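Local coordinates for protein FkbI (Streptomyces hygroscopicus, PDB 1R2J) that binds FAD and probably acts as an acyl-ACP dehydrogenase in making the methoxymalonyl extender unit of the polyketide FK520, at residues E42-A45 against E46-G49; L50-G53 against S54-G58; G232-G235 against I236-C240; D270-T273 against A274-A278. All blocks are in the same frame, centred on the assembly; numbering follows the deposited sequence.

Contact 1. Residues E42-A45 against E46-G49; sequences EVAA and EHGG
Ala44 O takes two backbone N-H groups at once, from His47 N at 3.1 Å and from Gly49 N at 2.9 Å, and the two donors come in from opposite faces of its carbonyl plane. The bond from His47 is fairly straight, whereas that from Gly49 is bent, with an N-H...O angle of 138°. A third bond, from Gly48 N to Ala45 O at 2.7 Å, closes the next overlapping turn. Gly49 CA lies 3.1 Å from Val43 O in a CH...O contact; a CB here would run into the oxygens of Val43 and Ala44, which explains the glycine. Gly48 has a left-handed backbone (phi 83°), where a CB would press on the carbonyl O of His47, so glycine fits there too. The packing is slight. Val43 has CG1 anti to its backbone N (chi1 170°), and this methyl lies 3.8 Å from Gly49 CA and 3.9 Å from His47 CB. Val43 and His47 both lean on Leu98 of helix 91-100, while Glu46 runs out extended at the surface. The Gly49-Ala44 bond enclosing the Gly48-Ala45 bond, with left-handed Gly48, forms a Schellman motif ending a short 3-10 turn in the loop between helices 27-35 and 54-67.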
# COMPACT_ATOMS: atom_id res chain seq x y z
N GLU A 42 6.39 -3.98 -11.36
CA GLU A 42 6.48 -5.42 -11.55
C GLU A 42 5.70 -5.98 -12.73
O GLU A 42 5.82 -7.16 -13.06
CB GLU A 42 6.08 -6.14 -10.26
CG GLU A 42 7.15 -6.08 -9.18
CD GLU A 42 6.70 -6.64 -7.85
OE1 GLU A 42 6.11 -7.74 -7.83
OE2 GLU A 42 6.95 -5.99 -6.81
N VAL A 43 4.90 -5.14 -13.38
CA VAL A 43 4.13 -5.60 -14.53
C VAL A 43 5.08 -5.97 -15.66
O VAL A 43 6.03 -5.24 -15.97
CB VAL A 43 3.13 -4.51 -15.01
CG1 VAL A 43 2.52 -4.89 -16.35
CG2 VAL A 43 2.04 -4.35 -13.97
N ALA A 44 4.83 -7.14 -16.26
CA ALA A 44 5.64 -7.66 -17.35
C ALA A 44 5.73 -6.69 -18.52
O ALA A 44 4.82 -5.90 -18.76
CB ALA A 44 5.07 -9.00 -17.82
N ALA A 45 6.84 -6.76 -19.26
CA ALA A 45 7.06 -5.89 -20.40
C ALA A 45 6.03 -6.12 -21.51
O ALA A 45 5.68 -5.20 -22.25
CB ALA A 45 8.47 -6.10 -20.95
N GLU A 46 5.55 -7.36 -21.61
CA GLU A 46 4.56 -7.72 -22.62
C GLU A 46 3.31 -6.86 -22.52
O GLU A 46 2.55 -6.74 -23.49
CB GLU A 46 4.18 -9.19 -22.47
CG GLU A 46 5.31 -10.15 -22.80
CD GLU A 46 4.93 -11.60 -22.57
OE1 GLU A 46 5.74 -12.49 -22.90
OE2 GLU A 46 3.82 -11.85 -22.05
N HIS A 47 3.08 -6.26 -21.36
CA HIS A 47 1.91 -5.42 -21.16
C HIS A 47 2.35 -3.97 -21.02
O HIS A 47 1.59 -3.11 -20.55
CB HIS A 47 1.14 -5.87 -19.91
CG HIS A 47 0.70 -7.30 -19.97
ND1 HIS A 47 -0.30 -7.74 -20.81
CD2 HIS A 47 1.14 -8.40 -19.31
CE1 HIS A 47 -0.46 -9.05 -20.66
NE2 HIS A 47 0.41 -9.47 -19.76
N GLY A 48 3.58 -3.70 -21.43
CA GLY A 48 4.10 -2.35 -21.35
C GLY A 48 4.65 -2.02 -19.97
O GLY A 48 4.91 -0.86 -19.66
N GLY A 49 4.83 -3.04 -19.14
CA GLY A 49 5.34 -2.83 -17.80
C GLY A 49 6.86 -2.78 -17.78
O GLY A 49 7.52 -3.05 -18.79

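Contact 2. Residues L50-G53 against S54-G58; sequences LGLG and SRENG
Glu56 reaches back from the first turn of helix 54-67 to the loop residues Leu52 and Gly53. Its CB lies 4.0 Å from Leu52 CG, an aliphatic contact that lets the leucine cover the root of the acidic side chain. CG stands beside the backbone N of Glu56 (chi1 -46°) and the chain is extended beyond it, which carries the carboxylate back over the start of the helix: CG is 4.2 Å and CD 3.7 Å from Gly53 N. OE1 stays near Leu52 CG, while OE2 accepts the backbone N-H of Gly53 at 2.8 Å, with an N-H...O angle of 160°. The donor meets OE2 from above the carboxylate plane. Gly53 is the N-cap residue, so Glu56 at N3 supplies one half of a capping box, and the glycine, lacking a side chain, cannot return the other. A negative group here probably also interacts well with the helix dipole. Gly53 O meanwhile receives Asn57 N at 3.0 Å, the first i to i+4 bond of the helix. Glycine at the cap leaves room for the carboxylate.

Asn57 is buried, and its ND2 donates to Glu42 OE2 in the preceding loop. Ser54 OG bonds to Lys227 of helix 219-248, and Arg55 forms a salt bridge with Asp287 at the end of helix 262-287, so the start of helix 54-67 is tied to two helices of the C-terminal domain.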
# COMPACT_ATOMS: atom_id res chain seq x y z
N LEU A 50 7.42 -2.44 -16.63
CA LEU A 50 8.86 -2.36 -16.46
C LEU A 50 9.49 -3.71 -16.18
O LEU A 50 10.70 -3.88 -16.29
CB LEU A 50 9.21 -1.38 -15.33
CG LEU A 50 9.38 0.09 -15.72
CD1 LEU A 50 8.21 0.54 -16.58
CD2 LEU A 50 9.51 0.94 -14.47
N GLY A 51 8.66 -4.68 -15.80
CA GLY A 51 9.16 -6.01 -15.51
C GLY A 51 10.20 -6.09 -14.40
O GLY A 51 11.11 -6.92 -14.45
N LEU A 52 10.08 -5.24 -13.39
CA LEU A 52 11.05 -5.27 -12.29
C LEU A 52 10.79 -6.45 -11.35
O LEU A 52 9.65 -6.90 -11.20
CB LEU A 52 11.02 -3.95 -11.51
CG LEU A 52 12.02 -2.88 -11.99
CD1 LEU A 52 11.87 -2.67 -13.48
CD2 LEU A 52 11.80 -1.58 -11.22
N GLY A 53 11.85 -6.94 -10.73
CA GLY A 53 11.73 -8.04 -9.78
C GLY A 53 11.26 -7.47 -8.45
O GLY A 53 11.12 -6.26 -8.32
N SER A 54 11.03 -8.33 -7.46
CA SER A 54 10.57 -7.87 -6.15
C SER A 54 11.56 -7.00 -5.38
O SER A 54 11.16 -6.06 -4.69
CB SER A 54 10.15 -9.06 -5.30
OG SER A 54 8.93 -9.60 -5.79
N ARG A 55 12.85 -7.31 -5.48
CA ARG A 55 13.86 -6.52 -4.80
C ARG A 55 13.96 -5.12 -5.42
O ARG A 55 13.91 -4.12 -4.71
CB ARG A 55 15.24 -7.20 -4.87
CG ARG A 55 15.24 -8.60 -4.27
CD ARG A 55 16.64 -9.21 -4.18
NE ARG A 55 17.52 -8.49 -3.26
CZ ARG A 55 18.20 -9.06 -2.26
NH1 ARG A 55 18.11 -10.37 -2.05
NH2 ARG A 55 18.98 -8.33 -1.49
N GLU A 56 14.10 -5.06 -6.75
CA GLU A 56 14.21 -3.77 -7.45
C GLU A 56 12.99 -2.90 -7.17
O GLU A 56 13.12 -1.76 -6.74
CB GLU A 56 14.33 -3.99 -8.96
CG GLU A 56 15.32 -5.07 -9.35
CD GLU A 56 15.23 -5.43 -10.83
OE1 GLU A 56 15.79 -4.69 -11.67
OE2 GLU A 56 14.59 -6.45 -11.14
N ASN A 57 11.80 -3.44 -7.44
CA ASN A 57 10.58 -2.67 -7.19
C ASN A 57 10.45 -2.37 -5.70
O ASN A 57 9.95 -1.32 -5.31
CB ASN A 57 9.36 -3.44 -7.67
CG ASN A 57 8.06 -2.69 -7.42
OD1 ASN A 57 7.93 -1.52 -7.77
ND2 ASN A 57 7.09 -3.35 -6.80
N GLY A 58 10.91 -3.31 -4.87
CA GLY A 58 10.82 -3.14 -3.43
C GLY A 58 11.64 -1.98 -2.91
O GLY A 58 11.14 -1.12 -2.19

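Contact 3. Residues G232-G235 against I236-C240; sequences GCVG and ILRAC
Four successive i to i+4 bonds, of 2.9 to 3.0 Å, carry the alpha-helix from Gly232-Gly235 into Ile236-Ala239; the one from Ile236 N to Gly232 O lies in the carbonyl plane. Ile236, Leu237 and Arg238 fold back over carbonyls of the turn before. Ile236 has CG1 beside its own backbone N (chi1 -63°), and this carbon rests 3.5 Å from Gly232 O. Leu237 likewise turns its CG back, to 3.6 Å from Cys233 O. Arg238 lays the aliphatic start of its chain along the helix, with CG 3.4 Å from Val234 O. From CG to NE the chain is extended, and NE passes 4.3 Å from Val234 CG1, a loose contact in which the methyl stands obliquely to the guanidinium. Gly232 and Gly235 leave the buried backbone bare of side chain.

Four helices share the sides of this turn, and some residues touch two. Val234 and Leu237 pack on Ala278 of helix 262-287, Cys233 and Leu237 on Ala311 of helix 297-322. Cys233 also meets Met343 of helix 332-345, where Ile236 and Cys240 touch Ala336. Arg238, partly exposed and the one charged residue here, lies against Ala62, His63 and Ser66 of helix 54-67 and beside the acidic Glu275. In the acyl-CoA dehydrogenase fold, helix 219-248 thus packs against three helices of the C-terminal helical domain and one of the N-terminal domain.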
# COMPACT_ATOMS: atom_id res chain seq x y z
N GLY A 232 7.42 -0.27 1.99
CA GLY A 232 7.06 1.11 2.27
C GLY A 232 7.56 1.48 3.66
O GLY A 232 8.08 2.58 3.88
N CYS A 233 7.42 0.54 4.59
CA CYS A 233 7.85 0.78 5.97
C CYS A 233 9.36 0.88 6.09
O CYS A 233 9.87 1.61 6.94
CB CYS A 233 7.32 -0.30 6.89
SG CYS A 233 5.52 -0.23 7.01
N VAL A 234 10.07 0.14 5.25
CA VAL A 234 11.52 0.24 5.24
C VAL A 234 11.84 1.69 4.86
O VAL A 234 12.77 2.29 5.39
CB VAL A 234 12.16 -0.71 4.19
CG1 VAL A 234 13.67 -0.46 4.11
CG2 VAL A 234 11.89 -2.15 4.56
N GLY A 235 11.04 2.24 3.94
CA GLY A 235 11.24 3.62 3.51
C GLY A 235 11.03 4.60 4.65
O GLY A 235 11.81 5.55 4.83
N ILE A 236 9.98 4.36 5.43
CA ILE A 236 9.69 5.22 6.57
C ILE A 236 10.87 5.18 7.55
O ILE A 236 11.28 6.22 8.08
CB ILE A 236 8.40 4.76 7.28
CG1 ILE A 236 7.21 4.89 6.31
CG2 ILE A 236 8.18 5.58 8.54
CD1 ILE A 236 5.87 4.43 6.87
N LEU A 237 11.41 3.99 7.79
CA LEU A 237 12.56 3.85 8.69
C LEU A 237 13.76 4.60 8.12
O LEU A 237 14.52 5.21 8.87
CB LEU A 237 12.89 2.38 8.91
CG LEU A 237 11.94 1.67 9.89
CD1 LEU A 237 11.98 0.18 9.70
CD2 LEU A 237 12.29 2.06 11.32
N ARG A 238 13.92 4.57 6.80
CA ARG A 238 15.03 5.29 6.16
C ARG A 238 14.89 6.79 6.44
O ARG A 238 15.85 7.45 6.82
CB ARG A 238 15.03 5.10 4.63
CG ARG A 238 15.56 3.76 4.13
CD ARG A 238 15.61 3.75 2.59
NE ARG A 238 16.00 2.45 2.05
CZ ARG A 238 16.06 2.16 0.75
NH1 ARG A 238 15.74 3.07 -0.16
NH2 ARG A 238 16.43 0.94 0.37
N ALA A 239 13.69 7.32 6.23
CA ALA A 239 13.45 8.75 6.45
C ALA A 239 13.67 9.13 7.92
O ALA A 239 14.23 10.18 8.22
CB ALA A 239 12.04 9.12 6.03
N CYS A 240 13.21 8.27 8.82
CA CYS A 240 13.36 8.54 10.25
C CYS A 240 14.82 8.46 10.68
O CYS A 240 15.30 9.31 11.43
CB CYS A 240 12.52 7.57 11.08
SG CYS A 240 10.75 7.85 10.89

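Contact 4. Residues D270-T273 against A274-A278; sequences DLWT and AEQIA
Two torsion choices bring Trp272 and Gln276 together: the indole CG is set anti to the backbone N of Trp272 (chi1 168°), which swings the ring along the helix, and the Gln276 chain bends at chi2 (-44°), which folds its end over that ring. The amide lies nearly parallel to the indole, the planes 6° apart, and stacks on it with Gln276 CD 3.4 Å from Trp272 CZ2. Nearer the backbone, Gln276 CG sits over the five-membered ring, 3.9 Å from its centroid, in a CH-pi contact. Together they cover one face of the indole from the pyrrole part to the benzene part. Glutamine suits the place because its methylenes and flat amide can both lie on an aromatic surface while the residue stays partly exposed.

Gln276 N also bonds to Trp272 O at 3.0 Å, one of four regular i to i+4 bonds that run through the turn. One residue on, Thr273 CG2 touches Ile277 CD1 at 3.9 Å, a small apolar contact on the exposed side. Thr273 OG1 bonds to Ala269 O in the preceding turn, which satisfies the hydroxyl within the helix.

Glu275 has its carboxylate turned steeply to the indole plane and forms a salt bridge with Arg241 of helix 219-248; Trp272, though exposed, leans on the same arginine. Leu271 faces Ala244 of that helix and Ala318 of helix 297-322, and Ala274 and Ala278 meet Arg310 and Ala307 of the latter. Alanines and Leu271, together with the Glu275-Arg241 salt bridge, thus join helix 262-287 to two neighbours in the C-terminal helical domain.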
# COMPACT_ATOMS: atom_id res chain seq x y z
N ASP A 270 19.22 2.23 17.62
CA ASP A 270 17.97 1.49 17.51
C ASP A 270 17.27 1.81 16.19
O ASP A 270 16.64 0.94 15.59
CB ASP A 270 17.05 1.80 18.70
CG ASP A 270 17.67 1.38 20.04
OD1 ASP A 270 18.49 0.45 20.05
OD2 ASP A 270 17.33 1.98 21.08
N LEU A 271 17.40 3.04 15.71
CA LEU A 271 16.79 3.41 14.43
C LEU A 271 17.49 2.71 13.28
O LEU A 271 16.85 2.21 12.36
CB LEU A 271 16.84 4.93 14.23
CG LEU A 271 15.68 5.74 14.82
CD1 LEU A 271 15.99 7.22 14.74
CD2 LEU A 271 14.39 5.42 14.04
N TRP A 272 18.82 2.68 13.34
CA TRP A 272 19.62 2.04 12.32
C TRP A 272 19.33 0.55 12.30
O TRP A 272 19.15 -0.05 11.24
CB TRP A 272 21.10 2.27 12.59
CG TRP A 272 22.00 1.42 11.75
CD1 TRP A 272 22.78 0.38 12.17
CD2 TRP A 272 22.19 1.51 10.34
NE1 TRP A 272 23.45 -0.17 11.11
CE2 TRP A 272 23.10 0.50 9.97
CE3 TRP A 272 21.67 2.35 9.34
CZ2 TRP A 272 23.51 0.30 8.65
CZ3 TRP A 272 22.08 2.16 8.02
CH2 TRP A 272 23.00 1.14 7.69
N THR A 273 19.28 -0.04 13.49
CA THR A 273 19.02 -1.47 13.66
C THR A 273 17.64 -1.86 13.16
O THR A 273 17.47 -2.90 12.53
CB THR A 273 19.18 -1.86 15.15
OG1 THR A 273 20.55 -1.68 15.53
CG2 THR A 273 18.79 -3.31 15.38
N ALA A 274 16.65 -1.02 13.44
CA ALA A 274 15.28 -1.27 13.00
C ALA A 274 15.24 -1.26 11.48
O ALA A 274 14.66 -2.15 10.86
CB ALA A 274 14.34 -0.20 13.56
N GLU A 275 15.85 -0.24 10.89
CA GLU A 275 15.90 -0.11 9.44
C GLU A 275 16.54 -1.34 8.79
O GLU A 275 16.05 -1.83 7.77
CB GLU A 275 16.69 1.14 9.04
CG GLU A 275 16.77 1.36 7.53
CD GLU A 275 17.68 2.52 7.18
OE1 GLU A 275 17.86 3.40 8.03
OE2 GLU A 275 18.19 2.56 6.04
N GLN A 276 17.62 -1.83 9.38
CA GLN A 276 18.33 -2.99 8.85
C GLN A 276 17.48 -4.25 8.96
O GLN A 276 17.44 -5.06 8.02
CB GLN A 276 19.65 -3.20 9.60
CG GLN A 276 20.68 -2.10 9.41
CD GLN A 276 20.79 -1.65 7.96
OE1 GLN A 276 20.18 -0.66 7.56
NE2 GLN A 276 21.56 -2.39 7.17
N ILE A 277 16.81 -4.42 10.09
CA ILE A 277 15.96 -5.58 10.31
C ILE A 277 14.82 -5.62 9.28
O ILE A 277 14.57 -6.66 8.65
CB ILE A 277 15.35 -5.58 11.73
CG1 ILE A 277 16.44 -5.86 12.76
CG2 ILE A 277 14.24 -6.64 11.84
CD1 ILE A 277 15.95 -5.73 14.18
N ALA A 278 14.14 -4.50 9.11
CA ALA A 278 13.04 -4.41 8.16
C ALA A 278 13.50 -4.72 6.73
O ALA A 278 12.82 -5.41 5.98
CB ALA A 278 12.40 -3.01 8.22

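In the fold
Contacts 1 and 2 are successive parts of one surface loop and the helix it starts, and they are joined by a backbone hydrogen bond from Gly51 N to Val43 O. Their chemistry is mainly that of turns and caps, rich in glycine and backbone bonds. Contacts 3 and 4 lie on two neighbouring helices; the centres of the two contacts are about 10 Å apart, and they meet, among other places, where Leu237 CD1 packs on Ala274 O. Contact 3 is buried and largely apolar; contact 4, partly buried, adds an amide-aromatic stack on the exposed side. Contacts 2 and 3 do not touch, though Arg238 packs farther along the helix that contact 2 begins.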